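Local structure of possible metal-dependent hydrolase (Veillonella parvula, 3RPC) at residues 37-42 with 73-78; 154-159 with 180-185; 173-178 with 211-216; 201-206 with 230-235. The protein is a possible metal-dependent hydrolase that holds two zinc ions in a fold of the metallo-beta-lactamase superfamily. One frame throughout, in Å; residues are numbered along the deposited sequence.

Interaction 1 (37-42 with 73-78); sequences PGFEGT and THLDHW. With ZN (zinc ion), chain F; ZN (zinc ion), chain E.
Phe-39 reaches from the loop 37-42 to the metal-binding loop 73-78, and its ring alone bridges the gap. With CG turned anti to its carbonyl carbon (chi1 -70°), CB directs the ring at the other loop; CE1 arrives 4.2 Å from Leu-75 CD2, and CZ at the far end lies 4.0 Å from Asp-76 OD1. The ring and the carboxylate stand 71° apart, so the two flat groups do not stack. Behind the ring, Thr-42 OG1 donates to Phe-39 O at 2.6 Å, bracing the type II beta turn from Phe-39 to Thr-42. Asp-76 divides its oxygens: OD2 binds one zinc ion at 2.4 Å, while OD1, beside the phenyl ring, accepts a 2.6 Å hydrogen bond from the water that joins both zinc ions. The zinc ion bound by Asp-76 also takes His-77 NE2, and the other takes His-74 ND1. The order His-x-His-x-Asp-His, begun by His-72, is the signature of the superfamily; His-132, Asp-168 and His-226 complete the two sites. The metal-binding loop connects strand 67-69 to helix 80-85, with Thr-73 and Trp-78 packed on helix 97-105, and the Phe-39 loop approaches it from the connection between strand 22-26 and helix 58-62.

Interaction 2 (154-159 with 180-185); sequences IFEAAD and LRFDPN
Ile-154 crosses Phe-182, the last residue of helix 173-182, at a slant, with CG1 3.8 Å from Phe-182 CD2 and CD1 4.0 Å from Phe-182 CB. The same CD1 methyl continues to Pro-184, whose CB is 4.3 Å away, so one isoleucine fills the angle between the helix end and the turn that follows. With CG1 anti to the carbonyl carbon (chi1 -78°), CG2 is left anti to the backbone N, and it too approaches the CB of Phe-182. Two residues further along the strand and on the same side of it, Glu-156 stretches out beyond CG until OE2 comes 3.6 Å from Phe-182 CD1, the carboxylate plane standing 79° from the ring. In the metallo-beta-lactamase fold helices pack on the outside of a beta sandwich, and here helix 173-182 ends over the sheet that contains strand 152-156. Asp-183 breaks the helix with positive phi, and Pro-184 then leads the chain back to strand 186-190 of that sheet. A water donates to Glu-156 OE2 at 2.9 Å and to Phe-182 O at 2.8 Å, giving the carbonyl at the helix end a polar link to the strand. The other carboxylate oxygen, OE1, forms a salt bridge with Arg-126 of strand 123-128, against which Phe-182 also packs. Within its own helix, Arg-181 places CB over the centre of one face of the phenyl ring, 3.9 Å above its plane.

Interaction 3 (173-178 with 211-216); sequences SDVEKA and GRMVVR
Two helical segments, 173-178 and 211-216, come closest between Glu-176 and Arg-216, whose CA atoms are 8.9 Å apart, a spacing bridged by long side chains. Glu-176 does not leave its helix straight at the partner; a bend at chi2 brings the carboxylate round to it. Arg-216 starts toward the other helix and folds at both chi2 and chi3, which turns the side of its guanidinium group, NE and NH1, to the acid. The result is a bidentate salt bridge: NE donates to Glu-176 OE1 and NH1 to Glu-176 OE2, each over 2.9 Å and nearly straight, at 165° and 168°. Both oxygens use their syn lone pairs, and the two planes are only 11° apart, an almost coplanar pairing that fixes the rotation of both groups. Glu-176 OE2 carries a second bond, from Trp-171 NE1 just before the helix, so the indole positions the carboxylate that in turn receives the arginine. The largely buried glutamate would probably be favoured as the anion by this company. Beside the ion pair the contact is apolar: Met-213, present as selenomethionine, swings its end inward, and its CE methyl meets Val-175 CG1 at 4.2 Å. Met-213 and Arg-216 also pack on Leu-179, one turn further along helix 173-182, while Ala-139 of the second subunit packs against both Glu-176 and Arg-216. Met-213 rests on Ile-222 of strand 221-225 and Val-175 on Tyr-164 of strand 163-165, so helices 173-182 and 207-216 lie side by side on one sheet.

Interaction 4 (201-206 with 230-235); sequences DSIIMG and VNHTAT
Both segments, 201-206 and 230-235, are irregular loops, and no hydrogen bond joins them directly; the first is shaped by an ST turn in which Ser-202 OG accepts from Ile-204 N at 3.0 Å, and it ends at Gly-206, the N-cap position of helix 207-216. From this turn two successive isoleucines reach across. Ile-203 places CG1 between its backbone N and carbonyl carbon (chi1 59°) and extends from there, so that CD1 comes to 4.1 Å from His-232 NE2. The isoleucine and the imidazole cross at about a right angle, and a methyl beside a ring nitrogen gives packing without a polar bond. In the ring plane, at the edge of the imidazole, lies Val-230 CG2 from the same loop; Phe-39 meets the ring as well, with planes about 55° apart. Ile-204 makes the second contact, CD1 to Thr-233 CG2 at 4.4 Å, a loose methyl-to-methyl touch. Its side chain is about 5 Å from a bound zinc ion, which places this pair of loops at the border of the metal site. Ile-203 O also accepts a hydrogen bond from ND1 of the zinc ligand His-132, a second-shell link that would help orient the imidazole of His-132. Backbone bonds tie both segments to residues 193-195, earlier in the loop that follows strand 186-190. That loop carries 201-206 on into helix 207-216, while the loop holding 230-235 runs from strand 221-225 to helix 237-246.

Interactions 1 and 4 border the zinc site together, their centres 12 Å apart. Asn-231 joins them, its OD1 2.9 Å from Phe-39 N and its ND2 2.9 Å from Thr-42 OG1, both probable hydrogen bonds. Interaction 3 meets interaction 4 where Val-175 CG2 lies 3.8 Å from CE of Met-205, which connects the helix pair to a loop beside the metals. Interactions 2 and 3 share helix 173-182, centres 14 Å apart, and both touch the second subunit. Interaction 2, its centre 31 Å from that of interaction 1, lies across the chain's centre from the zinc-binding loop.

Interaction 1 (37-42 with 73-78)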
# COMPACT_ATOMS: atom_id res chain seq x y z
N PRO A 37 -14.04 -26.02 10.59
CA PRO A 37 -13.23 -26.01 11.80
C PRO A 37 -12.64 -24.62 11.95
O PRO A 37 -12.57 -23.91 10.95
CB PRO A 37 -12.08 -26.98 11.46
CG PRO A 37 -12.49 -27.69 10.21
CD PRO A 37 -13.40 -26.76 9.49
N GLY A 38 -12.21 -24.25 13.15
CA GLY A 38 -11.53 -22.97 13.33
C GLY A 38 -10.26 -22.91 12.51
O GLY A 38 -9.68 -23.96 12.19
N PHE A 39 -9.81 -21.71 12.17
CA PHE A 39 -8.59 -21.54 11.38
C PHE A 39 -7.40 -22.16 12.11
O PHE A 39 -7.19 -21.90 13.29
CB PHE A 39 -8.30 -20.06 11.09
CG PHE A 39 -9.26 -19.42 10.13
CD1 PHE A 39 -9.29 -19.81 8.80
CD2 PHE A 39 -10.13 -18.44 10.56
CE1 PHE A 39 -10.18 -19.22 7.91
CE2 PHE A 39 -11.02 -17.84 9.68
CZ PHE A 39 -11.05 -18.24 8.35
N GLU A 40 -6.62 -22.97 11.40
CA GLU A 40 -5.47 -23.61 12.02
C GLU A 40 -4.46 -22.58 12.53
O GLU A 40 -4.17 -21.59 11.85
CB GLU A 40 -4.80 -24.57 11.03
CG GLU A 40 -3.68 -25.41 11.63
CD GLU A 40 -3.08 -26.38 10.62
OE1 GLU A 40 -3.63 -26.49 9.50
OE2 GLU A 40 -2.06 -27.02 10.94
N GLY A 41 -3.94 -22.83 13.73
CA GLY A 41 -2.86 -22.03 14.28
C GLY A 41 -3.30 -20.67 14.80
O GLY A 41 -2.47 -19.79 15.03
N THR A 42 -4.60 -20.50 14.99
CA THR A 42 -5.13 -19.22 15.43
C THR A 42 -5.76 -19.29 16.81
O THR A 42 -6.03 -20.37 17.33
CB THR A 42 -6.17 -18.65 14.43
OG1 THR A 42 -7.32 -19.51 14.38
CG2 THR A 42 -5.56 -18.49 13.03
N THR A 73 -9.99 -12.70 -0.85
CA THR A 73 -10.65 -14.00 -0.96
C THR A 73 -10.35 -14.96 0.18
O THR A 73 -10.44 -16.17 0.03
CB THR A 73 -10.39 -14.66 -2.32
OG1 THR A 73 -8.98 -14.81 -2.52
CG2 THR A 73 -10.98 -13.82 -3.43
N HIS A 74 -9.99 -14.42 1.35
CA HIS A 74 -9.99 -15.23 2.55
C HIS A 74 -11.40 -15.82 2.75
O HIS A 74 -12.40 -15.19 2.42
CB HIS A 74 -9.61 -14.40 3.78
CG HIS A 74 -8.13 -14.24 3.95
ND1 HIS A 74 -7.58 -13.40 4.89
CD2 HIS A 74 -7.09 -14.83 3.32
CE1 HIS A 74 -6.26 -13.47 4.83
NE2 HIS A 74 -5.94 -14.33 3.88
N LEU A 75 -11.44 -17.03 3.31
CA LEU A 75 -12.69 -17.77 3.52
C LEU A 75 -13.79 -16.93 4.16
O LEU A 75 -14.96 -17.03 3.76
CB LEU A 75 -12.42 -19.02 4.36
CG LEU A 75 -13.63 -19.90 4.70
CD1 LEU A 75 -14.22 -20.46 3.43
CD2 LEU A 75 -13.21 -21.03 5.64
N ASP A 76 -13.43 -16.14 5.16
CA ASP A 76 -14.43 -15.39 5.92
C ASP A 76 -14.89 -14.12 5.20
O ASP A 76 -15.60 -13.30 5.80
CB ASP A 76 -13.95 -15.09 7.35
CG ASP A 76 -12.69 -14.25 7.38
OD1 ASP A 76 -11.72 -14.63 6.69
OD2 ASP A 76 -12.67 -13.23 8.12
N HIS A 77 -14.50 -13.97 3.93
CA HIS A 77 -14.96 -12.88 3.07
C HIS A 77 -15.49 -13.36 1.72
O HIS A 77 -16.05 -12.57 0.96
CB HIS A 77 -13.82 -11.88 2.86
CG HIS A 77 -13.36 -11.26 4.14
ND1 HIS A 77 -13.69 -9.97 4.51
CD2 HIS A 77 -12.65 -11.78 5.16
CE1 HIS A 77 -13.19 -9.72 5.70
NE2 HIS A 77 -12.54 -10.80 6.12
N TRP A 78 -15.31 -14.64 1.42
CA TRP A 78 -15.67 -15.20 0.12
C TRP A 78 -15.62 -16.71 0.24
O TRP A 78 -14.54 -17.30 0.36
CB TRP A 78 -14.68 -14.72 -0.97
CG TRP A 78 -15.02 -15.20 -2.36
CD1 TRP A 78 -14.32 -16.10 -3.11
CD2 TRP A 78 -16.13 -14.79 -3.15
NE1 TRP A 78 -14.93 -16.29 -4.33
CE2 TRP A 78 -16.05 -15.49 -4.38
CE3 TRP A 78 -17.19 -13.91 -2.95
CZ2 TRP A 78 -17.00 -15.32 -5.39
CZ3 TRP A 78 -18.13 -13.75 -3.95
CH2 TRP A 78 -18.02 -14.45 -5.16
ZN ZN F . -11.32 -11.24 7.90
ZN ZN E . -8.68 -11.60 5.89
O HOH W 1 -9.93 -12.79 6.91
O HOH W 2 -9.70 -11.71 9.83

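Interaction 2 (154-159 with 180-185)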
# COMPACT_ATOMS: atom_id res chain seq x y z
N ILE A 154 -13.34 3.09 -0.77
CA ILE A 154 -14.06 4.34 -0.55
C ILE A 154 -15.21 4.41 -1.57
O ILE A 154 -14.99 4.22 -2.76
CB ILE A 154 -13.11 5.55 -0.73
CG1 ILE A 154 -12.23 5.73 0.51
CG2 ILE A 154 -13.89 6.83 -1.03
CD1 ILE A 154 -12.96 6.35 1.70
N PHE A 155 -16.43 4.62 -1.08
CA PHE A 155 -17.59 4.80 -1.96
C PHE A 155 -18.01 6.27 -1.93
O PHE A 155 -18.28 6.82 -0.86
CB PHE A 155 -18.80 3.95 -1.52
CG PHE A 155 -18.54 2.47 -1.46
CD1 PHE A 155 -19.01 1.63 -2.46
CD2 PHE A 155 -17.86 1.91 -0.39
CE1 PHE A 155 -18.81 0.26 -2.39
CE2 PHE A 155 -17.65 0.53 -0.32
CZ PHE A 155 -18.12 -0.29 -1.33
N GLU A 156 -18.06 6.91 -3.09
CA GLU A 156 -18.49 8.30 -3.21
C GLU A 156 -19.65 8.41 -4.18
O GLU A 156 -19.69 7.69 -5.18
CB GLU A 156 -17.35 9.18 -3.70
CG GLU A 156 -16.19 9.27 -2.75
CD GLU A 156 -15.02 10.04 -3.34
OE1 GLU A 156 -14.91 10.11 -4.58
OE2 GLU A 156 -14.22 10.59 -2.56
N ALA A 157 -20.59 9.30 -3.90
CA ALA A 157 -21.69 9.57 -4.84
C ALA A 157 -22.30 10.93 -4.51
O ALA A 157 -22.22 11.39 -3.37
CB ALA A 157 -22.75 8.47 -4.77
N ALA A 158 -22.91 11.57 -5.50
CA ALA A 158 -23.45 12.91 -5.32
C ALA A 158 -24.47 12.99 -4.20
O ALA A 158 -25.45 12.23 -4.19
CB ALA A 158 -24.06 13.41 -6.63
N ASP A 159 -24.24 13.90 -3.25
CA ASP A 159 -25.18 14.17 -2.17
C ASP A 159 -25.35 12.99 -1.22
O ASP A 159 -26.33 12.92 -0.48
CB ASP A 159 -26.54 14.57 -2.75
CG ASP A 159 -26.44 15.72 -3.72
OD1 ASP A 159 -25.76 16.72 -3.38
OD2 ASP A 159 -27.01 15.62 -4.82
N LEU A 180 -7.60 11.25 5.24
CA LEU A 180 -7.37 12.65 4.94
C LEU A 180 -7.77 13.01 3.50
O LEU A 180 -8.34 14.07 3.26
CB LEU A 180 -5.90 13.01 5.20
CG LEU A 180 -5.51 14.47 4.96
CD1 LEU A 180 -6.24 15.40 5.93
CD2 LEU A 180 -4.00 14.65 5.09
N ARG A 181 -7.50 12.11 2.56
CA ARG A 181 -7.78 12.40 1.16
C ARG A 181 -9.27 12.45 0.85
O ARG A 181 -9.71 13.28 0.06
CB ARG A 181 -7.09 11.39 0.25
CG ARG A 181 -5.59 11.54 0.28
CD ARG A 181 -4.87 10.35 -0.32
NE ARG A 181 -3.43 10.50 -0.14
CZ ARG A 181 -2.52 9.66 -0.62
NH1 ARG A 181 -2.91 8.60 -1.32
NH2 ARG A 181 -1.23 9.88 -0.40
N PHE A 182 -10.04 11.56 1.47
CA PHE A 182 -11.44 11.39 1.08
C PHE A 182 -12.45 11.78 2.17
O PHE A 182 -13.66 11.80 1.91
CB PHE A 182 -11.67 9.95 0.59
CG PHE A 182 -10.71 9.54 -0.48
CD1 PHE A 182 -10.71 10.19 -1.70
CD2 PHE A 182 -9.78 8.53 -0.27
CE1 PHE A 182 -9.81 9.84 -2.70
CE2 PHE A 182 -8.89 8.17 -1.25
CZ PHE A 182 -8.90 8.83 -2.47
N ASP A 183 -11.95 12.08 3.36
CA ASP A 183 -12.77 12.55 4.47
C ASP A 183 -14.11 11.82 4.56
O ASP A 183 -15.17 12.44 4.42
CB ASP A 183 -13.03 14.05 4.37
CG ASP A 183 -13.66 14.63 5.62
OD1 ASP A 183 -13.36 14.13 6.73
OD2 ASP A 183 -14.46 15.58 5.50
N PRO A 184 -14.06 10.50 4.78
CA PRO A 184 -15.31 9.72 4.85
C PRO A 184 -16.23 10.15 5.99
O PRO A 184 -15.77 10.49 7.09
CB PRO A 184 -14.82 8.28 5.06
CG PRO A 184 -13.43 8.42 5.64
CD PRO A 184 -12.86 9.67 5.02
N ASN A 185 -17.53 10.11 5.70
CA ASN A 185 -18.57 10.45 6.66
C ASN A 185 -19.07 9.22 7.41
O ASN A 185 -19.66 9.34 8.49
CB ASN A 185 -19.74 11.12 5.94
CG ASN A 185 -19.28 12.25 5.03
OD1 ASN A 185 -19.35 12.13 3.81
ND2 ASN A 185 -18.79 13.33 5.62
O HOH W 3 -15.22 12.14 -0.34

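Interaction 3 (173-178 with 211-216)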
# COMPACT_ATOMS: atom_id res chain seq x y z
N SER A 173 -0.26 3.82 7.45
CA SER A 173 -0.38 5.09 6.76
C SER A 173 -1.39 5.05 5.62
O SER A 173 -1.88 6.09 5.18
CB SER A 173 0.99 5.55 6.24
OG SER A 173 1.86 5.81 7.32
N ASP A 174 -1.70 3.85 5.13
CA ASP A 174 -2.71 3.75 4.07
C ASP A 174 -4.07 4.18 4.60
O ASP A 174 -4.88 4.77 3.87
CB ASP A 174 -2.77 2.33 3.50
CG ASP A 174 -1.63 2.05 2.53
OD1 ASP A 174 -1.17 2.99 1.85
OD2 ASP A 174 -1.20 0.88 2.43
N VAL A 175 -4.32 3.89 5.87
CA VAL A 175 -5.56 4.30 6.53
C VAL A 175 -5.55 5.82 6.71
O VAL A 175 -6.54 6.51 6.40
CB VAL A 175 -5.73 3.57 7.89
CG1 VAL A 175 -6.99 4.05 8.62
CG2 VAL A 175 -5.75 2.06 7.67
N GLU A 176 -4.42 6.36 7.18
CA GLU A 176 -4.28 7.81 7.35
C GLU A 176 -4.48 8.53 6.03
O GLU A 176 -5.12 9.58 5.98
CB GLU A 176 -2.92 8.19 7.94
CG GLU A 176 -2.66 7.64 9.35
CD GLU A 176 -3.45 8.35 10.45
OE1 GLU A 176 -4.23 9.29 10.17
OE2 GLU A 176 -3.27 7.96 11.63
N LYS A 177 -3.92 7.95 4.96
CA LYS A 177 -4.07 8.51 3.62
C LYS A 177 -5.52 8.57 3.18
O LYS A 177 -5.99 9.61 2.73
CB LYS A 177 -3.24 7.71 2.61
CG LYS A 177 -1.75 8.01 2.67
CD LYS A 177 -0.97 7.02 1.82
CE LYS A 177 0.52 7.36 1.76
NZ LYS A 177 1.19 6.46 0.77
N ALA A 178 -6.24 7.45 3.33
CA ALA A 178 -7.63 7.44 2.90
C ALA A 178 -8.47 8.43 3.70
O ALA A 178 -9.31 9.13 3.14
CB ALA A 178 -8.21 6.04 3.00
N GLY A 211 -10.95 3.84 19.15
CA GLY A 211 -10.70 5.08 19.87
C GLY A 211 -9.96 6.06 18.99
O GLY A 211 -10.26 7.26 18.97
N ARG A 212 -8.99 5.55 18.23
CA ARG A 212 -8.16 6.42 17.40
C ARG A 212 -8.99 7.00 16.26
O ARG A 212 -8.81 8.15 15.87
CB ARG A 212 -6.95 5.66 16.85
CG ARG A 212 -5.90 6.55 16.18
CD ARG A 212 -4.73 5.74 15.65
NE ARG A 212 -4.12 4.91 16.69
CZ ARG A 212 -4.16 3.58 16.70
NH1 ARG A 212 -4.74 2.92 15.69
NH2 ARG A 212 -3.60 2.90 17.69
N MSE A 213 -9.91 6.19 15.74
CA MSE A 213 -10.75 6.66 14.64
C MSE A 213 -11.65 7.82 15.07
O MSE A 213 -11.91 8.74 14.29
CB MSE A 213 -11.61 5.53 14.06
CG MSE A 213 -12.31 5.87 12.75
SE MSE A 213 -11.00 6.12 11.32
CE MSE A 213 -10.49 4.30 11.01
N VAL A 214 -12.14 7.75 16.30
CA VAL A 214 -13.01 8.79 16.81
C VAL A 214 -12.25 10.11 16.98
O VAL A 214 -12.80 11.19 16.73
CB VAL A 214 -13.66 8.37 18.14
CG1 VAL A 214 -14.33 9.55 18.82
CG2 VAL A 214 -14.67 7.23 17.90
N VAL A 215 -10.98 10.01 17.37
CA VAL A 215 -10.14 11.20 17.47
C VAL A 215 -9.86 11.76 16.08
O VAL A 215 -9.94 12.98 15.86
CB VAL A 215 -8.81 10.88 18.16
CG1 VAL A 215 -7.86 12.08 18.09
CG2 VAL A 215 -9.06 10.48 19.61
N ARG A 216 -9.55 10.89 15.13
CA ARG A 216 -9.20 11.37 13.79
C ARG A 216 -10.38 11.98 13.05
O ARG A 216 -10.24 12.99 12.37
CB ARG A 216 -8.56 10.26 12.94
CG ARG A 216 -7.82 10.77 11.71
CD ARG A 216 -6.48 11.42 12.08
NE ARG A 216 -5.50 10.42 12.49
CZ ARG A 216 -5.15 10.18 13.74
NH1 ARG A 216 -4.26 9.24 14.01
NH2 ARG A 216 -5.67 10.89 14.74

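Interaction 4 (201-206 with 230-235)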
# COMPACT_ATOMS: atom_id res chain seq x y z
N ASP A 201 -0.08 -9.16 18.73
CA ASP A 201 -0.96 -8.15 18.16
C ASP A 201 -2.06 -8.80 17.32
O ASP A 201 -2.48 -9.91 17.61
CB ASP A 201 -0.14 -7.15 17.36
CG ASP A 201 0.81 -6.36 18.24
OD1 ASP A 201 0.35 -5.87 19.29
OD2 ASP A 201 2.01 -6.25 17.90
N SER A 202 -2.54 -8.11 16.29
CA SER A 202 -3.65 -8.65 15.49
C SER A 202 -3.40 -8.48 14.00
O SER A 202 -2.61 -7.63 13.57
CB SER A 202 -4.96 -7.96 15.89
OG SER A 202 -6.06 -8.37 15.09
N ILE A 203 -4.06 -9.30 13.20
CA ILE A 203 -4.07 -9.11 11.75
C ILE A 203 -5.12 -8.11 11.28
O ILE A 203 -5.15 -7.76 10.10
CB ILE A 203 -4.28 -10.43 11.01
CG1 ILE A 203 -5.60 -11.08 11.44
CG2 ILE A 203 -3.09 -11.36 11.26
CD1 ILE A 203 -5.98 -12.34 10.64
N ILE A 204 -6.01 -7.68 12.17
CA ILE A 204 -6.97 -6.63 11.84
C ILE A 204 -7.01 -5.62 12.98
O ILE A 204 -6.07 -5.55 13.77
CB ILE A 204 -8.39 -7.17 11.50
CG1 ILE A 204 -8.97 -8.00 12.66
CG2 ILE A 204 -8.35 -8.04 10.23
CD1 ILE A 204 -10.45 -8.44 12.44
N MSE A 205 -8.07 -4.84 13.05
CA MSE A 205 -8.20 -3.81 14.09
C MSE A 205 -8.95 -4.30 15.34
O MSE A 205 -9.52 -5.39 15.36
CB MSE A 205 -8.87 -2.57 13.51
CG MSE A 205 -7.96 -1.79 12.59
SE MSE A 205 -8.92 -0.45 11.58
CE MSE A 205 -7.40 0.35 10.68
N GLY A 206 -8.90 -3.48 16.39
CA GLY A 206 -9.63 -3.72 17.62
C GLY A 206 -10.03 -2.42 18.28
O GLY A 206 -10.15 -1.38 17.62
N VAL A 230 -16.17 -15.64 13.39
CA VAL A 230 -15.05 -16.55 13.19
C VAL A 230 -14.41 -16.87 14.53
O VAL A 230 -14.68 -16.20 15.54
CB VAL A 230 -14.01 -16.04 12.16
CG1 VAL A 230 -14.64 -15.91 10.76
CG2 VAL A 230 -13.37 -14.72 12.59
N ASN A 231 -13.57 -17.90 14.57
CA ASN A 231 -13.07 -18.39 15.84
C ASN A 231 -12.03 -17.49 16.49
O ASN A 231 -11.96 -17.43 17.72
CB ASN A 231 -12.47 -19.79 15.69
CG ASN A 231 -11.27 -19.79 14.78
OD1 ASN A 231 -11.41 -19.77 13.56
ND2 ASN A 231 -10.07 -19.80 15.36
N HIS A 232 -11.22 -16.82 15.67
CA HIS A 232 -10.01 -16.18 16.20
C HIS A 232 -10.13 -14.69 16.51
O HIS A 232 -9.15 -14.07 16.92
CB HIS A 232 -8.78 -16.46 15.31
CG HIS A 232 -8.89 -15.95 13.91
ND1 HIS A 232 -10.10 -15.72 13.29
CD2 HIS A 232 -7.94 -15.65 13.00
CE1 HIS A 232 -9.89 -15.29 12.05
NE2 HIS A 232 -8.58 -15.24 11.85
N THR A 233 -11.32 -14.12 16.34
CA THR A 233 -11.54 -12.73 16.69
C THR A 233 -11.69 -12.59 18.21
O THR A 233 -12.75 -12.92 18.78
CB THR A 233 -12.74 -12.14 15.93
OG1 THR A 233 -13.80 -13.12 15.84
CG2 THR A 233 -12.33 -11.80 14.53
N ALA A 234 -10.62 -12.13 18.84
CA ALA A 234 -10.50 -12.10 20.29
C ALA A 234 -11.23 -10.92 20.94
O ALA A 234 -11.31 -10.84 22.16
CB ALA A 234 -9.04 -12.07 20.67
N THR A 235 -11.76 -10.03 20.11
CA THR A 235 -12.53 -8.90 20.60
C THR A 235 -13.97 -9.05 20.11
O THR A 235 -14.22 -9.13 18.90
CB THR A 235 -11.95 -7.57 20.11
OG1 THR A 235 -10.66 -7.38 20.71
CG2 THR A 235 -12.87 -6.41 20.48